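Local structure of putative hexulose 6 phosphate synthase (Salmonella typhimurium, 3F4W) at residues L5-L10 against A189-A194; I29-P34 against N42-I47; V107-C112 against A132-T137. The protein is a putative synthase of the orotidine 5'-phosphate decarboxylase/HUMPS family, built as a TIM barrel and forming a two-chain assembly. One frame throughout, in Å; residues are numbered along the deposited sequence.

Interaction 1 of 3, residues L5-L10 against A189-A194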
loop_
_atom_site.group_PDB
_atom_site.type_symbol
_atom_site.label_atom_id
_atom_site.label_comp_id
_atom_site.label_asym_id
_atom_site.label_seq_id
_atom_site.Cartn_x
_atom_site.Cartn_y
_atom_site.Cartn_z
ATOM N N LEU A 5 16.029 10.235 -0.572
ATOM C CA LEU A 5 16.357 9.321 -1.663
ATOM C C LEU A 5 15.481 8.069 -1.659
ATOM O O LEU A 5 15.571 7.240 -0.752
ATOM C CB LEU A 5 17.828 8.907 -1.588
ATOM C CG LEU A 5 18.283 7.857 -2.603
ATOM C CD1 LEU A 5 18.289 8.431 -4.012
ATOM C CD2 LEU A 5 19.657 7.334 -2.240
ATOM N N ALA A 6 14.648 7.925 -2.684
ATOM C CA ALA A 6 13.788 6.749 -2.799
ATOM C C ALA A 6 14.525 5.532 -3.363
ATOM O O ALA A 6 14.984 5.545 -4.504
ATOM C CB ALA A 6 12.556 7.067 -3.650
ATOM N N LEU A 7 14.637 4.485 -2.551
ATOM C CA LEU A 7 15.148 3.201 -3.015
ATOM C C LEU A 7 13.971 2.282 -3.339
ATOM O O LEU A 7 13.408 1.643 -2.453
ATOM C CB LEU A 7 16.044 2.557 -1.956
ATOM C CG LEU A 7 17.223 3.395 -1.454
ATOM C CD1 LEU A 7 17.984 2.640 -0.380
ATOM C CD2 LEU A 7 18.146 3.769 -2.601
ATOM N N ASP A 8 13.599 2.220 -4.612
ATOM C CA ASP A 8 12.382 1.514 -5.004
ATOM C C ASP A 8 12.611 0.077 -5.477
ATOM O O ASP A 8 12.033 -0.863 -4.930
ATOM C CB ASP A 8 11.623 2.310 -6.070
ATOM C CG ASP A 8 10.876 3.506 -5.490
ATOM O OD1 ASP A 8 10.654 3.536 -4.260
ATOM O OD2 ASP A 8 10.506 4.415 -6.267
ATOM N N GLU A 9 13.455 -0.094 -6.490
ATOM C CA GLU A 9 13.552 -1.376 -7.179
ATOM C C GLU A 9 14.810 -2.181 -6.855
ATOM O O GLU A 9 15.091 -3.189 -7.506
ATOM C CB GLU A 9 13.424 -1.159 -8.688
ATOM C CG GLU A 9 12.170 -0.380 -9.072
ATOM C CD GLU A 9 11.984 -0.256 -10.572
ATOM O OE1 GLU A 9 12.790 -0.843 -11.323
ATOM O OE2 GLU A 9 11.030 0.430 -10.999
ATOM N N LEU A 10 15.555 -1.747 -5.844
ATOM C CA LEU A 10 16.778 -2.443 -5.459
ATOM C C LEU A 10 16.485 -3.549 -4.456
ATOM O O LEU A 10 15.513 -3.479 -3.707
ATOM C CB LEU A 10 17.787 -1.465 -4.848
ATOM C CG LEU A 10 18.375 -0.370 -5.737
ATOM C CD1 LEU A 10 19.414 0.431 -4.963
ATOM C CD2 LEU A 10 18.988 -0.978 -6.990
ATOM N N ALA A 189 16.371 9.349 -10.810
ATOM C CA ALA A 189 17.422 10.230 -11.316
ATOM C C ALA A 189 18.777 9.839 -10.740
ATOM O O ALA A 189 19.807 9.954 -11.408
ATOM C CB ALA A 189 17.104 11.685 -11.003
ATOM N N ILE A 190 18.769 9.368 -9.497
ATOM C CA ILE A 190 19.996 8.969 -8.815
ATOM C C ILE A 190 20.290 7.471 -8.925
ATOM O O ILE A 190 21.419 7.072 -9.216
ATOM C CB ILE A 190 19.966 9.386 -7.324
ATOM C CG1 ILE A 190 20.045 10.913 -7.199
ATOM C CG2 ILE A 190 21.098 8.719 -6.560
ATOM C CD1 ILE A 190 19.724 11.444 -5.814
ATOM N N THR A 191 19.280 6.638 -8.696
ATOM C CA THR A 191 19.503 5.193 -8.682
ATOM C C THR A 191 19.863 4.635 -10.060
ATOM O O THR A 191 20.580 3.640 -10.163
ATOM C CB THR A 191 18.306 4.424 -8.086
ATOM O OG1 THR A 191 17.118 4.738 -8.819
ATOM C CG2 THR A 191 18.110 4.799 -6.623
ATOM N N HIS A 192 19.383 5.286 -11.114
ATOM C CA HIS A 192 19.686 4.849 -12.474
ATOM C C HIS A 192 20.755 5.719 -13.126
ATOM O O HIS A 192 20.986 5.632 -14.333
ATOM C CB HIS A 192 18.426 4.853 -13.341
ATOM C CG HIS A 192 17.428 3.802 -12.967
ATOM N ND1 HIS A 192 17.740 2.460 -12.927
ATOM C CD2 HIS A 192 16.119 3.894 -12.631
ATOM C CE1 HIS A 192 16.670 1.772 -12.571
ATOM N NE2 HIS A 192 15.672 2.618 -12.386
ATOM N N ALA A 193 21.400 6.563 -12.329
ATOM C CA ALA A 193 22.437 7.443 -12.844
ATOM C C ALA A 193 23.699 6.656 -13.166
ATOM O O ALA A 193 24.065 5.729 -12.443
ATOM C CB ALA A 193 22.746 8.542 -11.844
ATOM N N ALA A 194 24.363 7.022 -14.258
ATOM C CA ALA A 194 25.656 6.430 -14.574
ATOM C C ALA A 194 26.642 6.792 -13.467
ATOM O O ALA A 194 27.475 5.981 -13.060
ATOM C CB ALA A 194 26.150 6.929 -15.919
HETATM O O HOH W 1 14.583 4.715 -6.948
#
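Leu5 and Ile190 meet where the first strand of the TIM barrel, 2-7, faces the short helix 188-191 that follows the last strand. Here the packing is tight. One methyl of Leu5, CD1, lies 3.8 Å from Ile190 CD1 and equally close to Ile190 CG2, so it sits against both branches of the isoleucine. The first torsion of Leu5 (chi1 175°) turns CG away from the backbone N, and the second (chi2 69°) sets CD1 as the methyl that meets Ile190. Met19 of helix 12-22 touches Leu5 and Ile203 of helix 196-209 touches Ile190, and the pair is buried between these outer helices. Thr191 marks the change from apolar to polar. Its CG2 packs 3.8 Å from Ala6 O and 4.2 Å from Leu7 CD2, while its OG1 is hydrogen-bonded to Gly187 O, one helical turn back. Beyond it the contact loosens: Glu9 and His192 are exposed, and Glu9 OE1 stays 4.6 Å from His192 NE2, too far for direct pairing. Between the two regimes a water bridges the segments, donating to Ala6 O at 2.6 Å and lying 3.2 Å from Thr191 OG1.

Interaction 2 of 3, residues I29-P34 against N42-I47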
loop_
_atom_site.group_PDB
_atom_site.type_symbol
_atom_site.label_atom_id
_atom_site.label_comp_id
_atom_site.label_asym_id
_atom_site.label_seq_id
_atom_site.Cartn_x
_atom_site.Cartn_y
_atom_site.Cartn_z
ATOM N N ILE A 29 16.859 8.498 3.950
ATOM C CA ILE A 29 16.880 7.296 3.134
ATOM C C ILE A 29 15.476 6.707 3.106
ATOM O O ILE A 29 14.915 6.369 4.149
ATOM C CB ILE A 29 17.865 6.253 3.693
ATOM C CG1 ILE A 29 19.249 6.881 3.879
ATOM C CG2 ILE A 29 17.922 5.030 2.783
ATOM C CD1 ILE A 29 20.292 5.920 4.419
ATOM N N GLU A 30 14.899 6.600 1.917
ATOM C CA GLU A 30 13.561 6.046 1.793
ATOM C C GLU A 30 13.598 4.590 1.336
ATOM O O GLU A 30 14.139 4.271 0.280
ATOM C CB GLU A 30 12.709 6.868 0.821
ATOM C CG GLU A 30 11.380 6.201 0.477
ATOM C CD GLU A 30 10.619 6.913 -0.628
ATOM O OE1 GLU A 30 10.795 8.137 -0.790
ATOM O OE2 GLU A 30 9.837 6.241 -1.335
ATOM N N VAL A 31 13.026 3.704 2.140
ATOM C CA VAL A 31 12.795 2.343 1.681
ATOM C C VAL A 31 11.491 2.343 0.887
ATOM O O VAL A 31 10.407 2.439 1.464
ATOM C CB VAL A 31 12.726 1.353 2.856
ATOM C CG1 VAL A 31 12.396 -0.051 2.362
ATOM C CG2 VAL A 31 14.041 1.361 3.619
ATOM N N GLY A 32 11.607 2.261 -0.436
ATOM C CA GLY A 32 10.455 2.305 -1.323
ATOM C C GLY A 32 9.483 1.156 -1.129
ATOM O O GLY A 32 9.826 0.135 -0.534
ATOM N N THR A 33 8.267 1.313 -1.641
ATOM C CA THR A 33 7.217 0.324 -1.406
ATOM C C THR A 33 7.547 -1.080 -1.922
ATOM O O THR A 33 7.381 -2.055 -1.196
ATOM C CB THR A 33 5.866 0.781 -1.983
ATOM O OG1 THR A 33 5.604 2.121 -1.556
ATOM C CG2 THR A 33 4.749 -0.133 -1.501
ATOM N N PRO A 34 8.000 -1.190 -3.180
ATOM C CA PRO A 34 8.357 -2.513 -3.709
ATOM C C PRO A 34 9.528 -3.117 -2.936
ATOM O O PRO A 34 9.634 -4.338 -2.806
ATOM C CB PRO A 34 8.780 -2.210 -5.148
ATOM C CG PRO A 34 8.109 -0.925 -5.484
ATOM C CD PRO A 34 8.085 -0.141 -4.211
ATOM N N ASN A 42 12.927 -6.141 7.595
ATOM C CA ASN A 42 14.368 -6.313 7.720
ATOM C C ASN A 42 15.154 -5.253 6.948
ATOM O O ASN A 42 16.278 -4.917 7.314
ATOM C CB ASN A 42 14.793 -7.706 7.271
ATOM C CG ASN A 42 16.279 -7.923 7.424
ATOM O OD1 ASN A 42 16.980 -8.213 6.456
ATOM N ND2 ASN A 42 16.776 -7.750 8.642
ATOM N N ALA A 43 14.561 -4.735 5.877
ATOM C CA ALA A 43 15.202 -3.688 5.089
ATOM C C ALA A 43 15.436 -2.438 5.934
ATOM O O ALA A 43 16.515 -1.848 5.900
ATOM C CB ALA A 43 14.368 -3.356 3.867
ATOM N N ILE A 44 14.417 -2.040 6.688
ATOM C CA ILE A 44 14.512 -0.897 7.588
ATOM C C ILE A 44 15.559 -1.136 8.670
ATOM O O ILE A 44 16.385 -0.269 8.951
ATOM C CB ILE A 44 13.166 -0.609 8.271
ATOM C CG1 ILE A 44 12.086 -0.321 7.225
ATOM C CG2 ILE A 44 13.292 0.561 9.237
ATOM C CD1 ILE A 44 12.283 0.992 6.506
ATOM N N LYS A 45 15.516 -2.317 9.276
ATOM C CA LYS A 45 16.443 -2.662 10.347
ATOM C C LYS A 45 17.891 -2.589 9.872
ATOM O O LYS A 45 18.741 -1.990 10.529
ATOM C CB LYS A 45 16.138 -4.063 10.878
ATOM C CG LYS A 45 14.753 -4.208 11.492
ATOM C CD LYS A 45 14.470 -5.649 11.896
ATOM C CE LYS A 45 13.252 -5.743 12.805
ATOM N NZ LYS A 45 12.894 -7.156 13.123
ATOM N N ALA A 46 18.156 -3.200 8.721
ATOM C CA ALA A 46 19.506 -3.272 8.174
ATOM C C ALA A 46 20.061 -1.896 7.818
ATOM O O ALA A 46 21.213 -1.586 8.114
ATOM C CB ALA A 46 19.529 -4.183 6.956
ATOM N N ILE A 47 19.243 -1.076 7.174
ATOM C CA ILE A 47 19.686 0.251 6.758
ATOM C C ILE A 47 19.901 1.175 7.956
ATOM O O ILE A 47 20.897 1.894 8.023
ATOM C CB ILE A 47 18.700 0.879 5.759
ATOM C CG1 ILE A 47 18.790 0.153 4.414
ATOM C CG2 ILE A 47 18.978 2.365 5.582
ATOM C CD1 ILE A 47 17.702 0.541 3.436
#
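Val31 points from strand 28-31 into helix 42-50 and meets three of its side chains. Its CG2 lies 3.4 Å from Ile44 CD1, closer than usual for two methyls, and 3.8 Å from Ile47 CD1. The other branch, CG1, rests 4.1 Å from Ala43 CB. With CG1 anti to the backbone N (chi1 176°), the valine splits its methyls between alanine and the two isoleucines. Ile44 does not aim its CB at the strand; a second bend in its chain (chi2 -69°) brings CD1 round to the valine. Two residues earlier, Ile29 meets Ile47 CG2 with both CG2 and CD1, each at 4.0 Å. The axes of strand 29-31 and helix 42-47 run nearly antiparallel, at 159°, and approach to 9.6 Å, the beta-alpha layering of a TIM barrel, strand against a following outer helix. Further out, Phe35 of helix 33-39 touches Ala43 and Ile47, Val56 of the next barrel strand supports Ile44 and Ile47, and Met19 of helix 12-22 touches Ile29. Between Ile29 and Val31, Glu30 points away from the helix, and its OE1 is hydrogen-bonded to Gln4 NE2. The strand thus separates its chemistry: hydrocarbon alone meets the helix, and cohesion there rests on shape and exclusion of water.

Interaction 3 of 3, residues V107-C112 against A132-T137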
loop_
_atom_site.group_PDB
_atom_site.type_symbol
_atom_site.label_atom_id
_atom_site.label_comp_id
_atom_site.label_asym_id
_atom_site.label_seq_id
_atom_site.Cartn_x
_atom_site.Cartn_y
_atom_site.Cartn_z
ATOM N N VAL A 107 4.059 10.808 7.272
ATOM C CA VAL A 107 3.999 11.627 6.072
ATOM C C VAL A 107 2.786 11.195 5.256
ATOM O O VAL A 107 2.662 10.025 4.894
ATOM C CB VAL A 107 5.262 11.449 5.209
ATOM C CG1 VAL A 107 5.097 12.177 3.886
ATOM C CG2 VAL A 107 6.495 11.945 5.958
ATOM N N VAL A 108 1.877 12.125 4.983
ATOM C CA VAL A 108 0.697 11.792 4.195
ATOM C C VAL A 108 1.013 11.978 2.716
ATOM O O VAL A 108 1.241 13.098 2.260
ATOM C CB VAL A 108 -0.519 12.655 4.573
ATOM C CG1 VAL A 108 -1.761 12.166 3.833
ATOM C CG2 VAL A 108 -0.751 12.626 6.071
ATOM N N ASP A 109 1.052 10.872 1.979
ATOM C CA ASP A 109 1.354 10.905 0.552
ATOM C C ASP A 109 0.081 11.192 -0.226
ATOM O O ASP A 109 -0.860 10.398 -0.211
ATOM C CB ASP A 109 1.965 9.575 0.110
ATOM C CG ASP A 109 2.380 9.572 -1.353
ATOM O OD1 ASP A 109 3.244 8.753 -1.718
ATOM O OD2 ASP A 109 1.851 10.375 -2.144
ATOM N N MET A 110 0.066 12.329 -0.914
ATOM C CA MET A 110 -1.142 12.831 -1.556
ATOM C C MET A 110 -1.310 12.339 -2.985
ATOM O O MET A 110 -2.060 12.925 -3.761
ATOM C CB MET A 110 -1.134 14.360 -1.541
ATOM C CG MET A 110 -0.986 14.942 -0.154
ATOM S SD MET A 110 -2.431 14.598 0.857
ATOM C CE MET A 110 -3.634 15.644 0.055
ATOM N N ILE A 111 -0.615 11.264 -3.335
ATOM C CA ILE A 111 -0.728 10.714 -4.680
ATOM C C ILE A 111 -2.187 10.383 -5.020
ATOM O O ILE A 111 -2.911 9.810 -4.206
ATOM C CB ILE A 111 0.182 9.476 -4.867
ATOM C CG1 ILE A 111 0.081 8.940 -6.298
ATOM C CG2 ILE A 111 -0.157 8.387 -3.852
ATOM C CD1 ILE A 111 0.942 7.719 -6.544
ATOM N N CYS A 112 -2.614 10.782 -6.216
ATOM C CA CYS A 112 -3.962 10.490 -6.716
ATOM C C CYS A 112 -5.107 11.175 -5.976
ATOM O O CYS A 112 -6.261 10.805 -6.160
ATOM C CB CYS A 112 -4.213 8.985 -6.743
ATOM S SG CYS A 112 -3.327 8.143 -8.046
ATOM N N ALA A 132 3.062 15.127 1.468
ATOM C CA ALA A 132 3.928 14.997 0.310
ATOM C C ALA A 132 3.076 15.029 -0.937
ATOM O O ALA A 132 2.193 14.188 -1.101
ATOM C CB ALA A 132 4.705 13.689 0.375
ATOM N N VAL A 133 3.315 15.996 -1.813
ATOM C CA VAL A 133 2.684 15.941 -3.120
ATOM C C VAL A 133 3.503 14.953 -3.931
ATOM O O VAL A 133 4.731 14.936 -3.847
ATOM C CB VAL A 133 2.602 17.321 -3.826
ATOM C CG1 VAL A 133 2.775 18.453 -2.825
ATOM C CG2 VAL A 133 3.615 17.421 -4.948
ATOM N N HIS A 134 2.822 14.110 -4.694
ATOM C CA HIS A 134 3.479 12.986 -5.335
ATOM C C HIS A 134 2.795 12.577 -6.630
ATOM O O HIS A 134 1.654 12.124 -6.628
ATOM C CB HIS A 134 3.513 11.799 -4.368
ATOM C CG HIS A 134 4.384 10.672 -4.823
ATOM N ND1 HIS A 134 4.371 9.434 -4.217
ATOM C CD2 HIS A 134 5.287 10.590 -5.828
ATOM C CE1 HIS A 134 5.238 8.642 -4.823
ATOM N NE2 HIS A 134 5.804 9.319 -5.805
ATOM N N THR A 135 3.502 12.756 -7.736
ATOM C CA THR A 135 3.102 12.159 -8.997
ATOM C C THR A 135 3.845 10.835 -9.097
ATOM O O THR A 135 5.076 10.810 -9.140
ATOM C CB THR A 135 3.462 13.071 -10.180
ATOM O OG1 THR A 135 2.714 14.287 -10.081
ATOM C CG2 THR A 135 3.148 12.394 -11.506
ATOM N N GLY A 136 3.098 9.735 -9.107
ATOM C CA GLY A 136 3.687 8.409 -9.049
ATOM C C GLY A 136 4.495 8.059 -10.280
ATOM O O GLY A 136 4.396 8.732 -11.305
ATOM N N THR A 137 5.291 6.998 -10.182
ATOM C CA THR A 137 6.150 6.589 -11.286
ATOM C C THR A 137 5.345 6.150 -12.513
ATOM O O THR A 137 5.756 6.395 -13.643
ATOM C CB THR A 137 7.148 5.488 -10.870
ATOM O OG1 THR A 137 6.434 4.362 -10.345
ATOM C CG2 THR A 137 8.123 6.011 -9.810
HETATM O O HOH W 2 0.015 14.629 -5.098
HETATM O O HOH W 3 -0.864 12.012 -8.187
#
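Asp109 and His134 are joined by a hydrogen bond from His134 ND1 to Asp109 OD1, 2.8 Å long and fairly straight at 162°. The oxygen is met on its syn side and lies near the plane of the imidazole, at the ring edge, although carboxylate and ring planes are turned 33° apart. Both first torsions are extended, and the carboxylate and imidazole reach one another from neighbouring strands. The second carboxylate oxygen, Asp109 OD2, accepts from Ile111 N at 2.9 Å on its anti side, closing an Asx turn. With its two oxygens engaged by different partners, the carboxylate is restrained in rotation and in turn orients the ring. The far nitrogen, His134 NE2, is hydrogen-bonded to a bound malonate ion.

The backbones of the two strands also join, in parallel. Ala132 N donates to Val108 O, and Met110 N donates to Ala132 O at 2.8 Å, so Ala132 grips the chain on both sides of Asp109. Past the end of strand 105-109 water takes over: one molecule accepts from His134 N, while another accepts from Cys112 N and probably donates to His134 O. Ile111 CA also makes a CA-H...O contact with His134 O, at 3.4 Å. Packing completes the contact. Val107 CG1 rests 3.8 Å from Ala132 CB, and Ile111 CD1 lies 3.8 Å from Gly136 CA. Met63 of the second subunit packs on Ile111 and Cys112, and Asp64 of that subunit accepts a hydrogen bond from Thr137 N. Parallel neighbours 105-109 and 130-134, linked through helix 116-126 in a beta-alpha-beta unit, place polar side chains at their C-terminal ends, where TIM barrels characteristically carry their ligand pocket; the malonate, probably from the crystallisation liquor, lies at that end and is consistent with such a pocket here.

From the N terminus, strand 2-7 opens the long loop that interaction 1 closes only at helix 188-191, joining the first strand of the barrel to the short helix after the eighth. The other two contacts are nested inside it and follow one another in series. Interaction 2 closes a short loop between strand 28-31 and helix 42-50; interaction 3 spans the fifth and sixth strands through helix 116-126. Strands 2-7 and 28-31 are neighbours, so interactions 1 and 2 touch directly, with Leu7 O probably hydrogen-bonded to Gly32 N. Interactions 2 and 3 lie on opposite sides of the chain's centre, about 18 Å apart between centres, and both reach the second subunit.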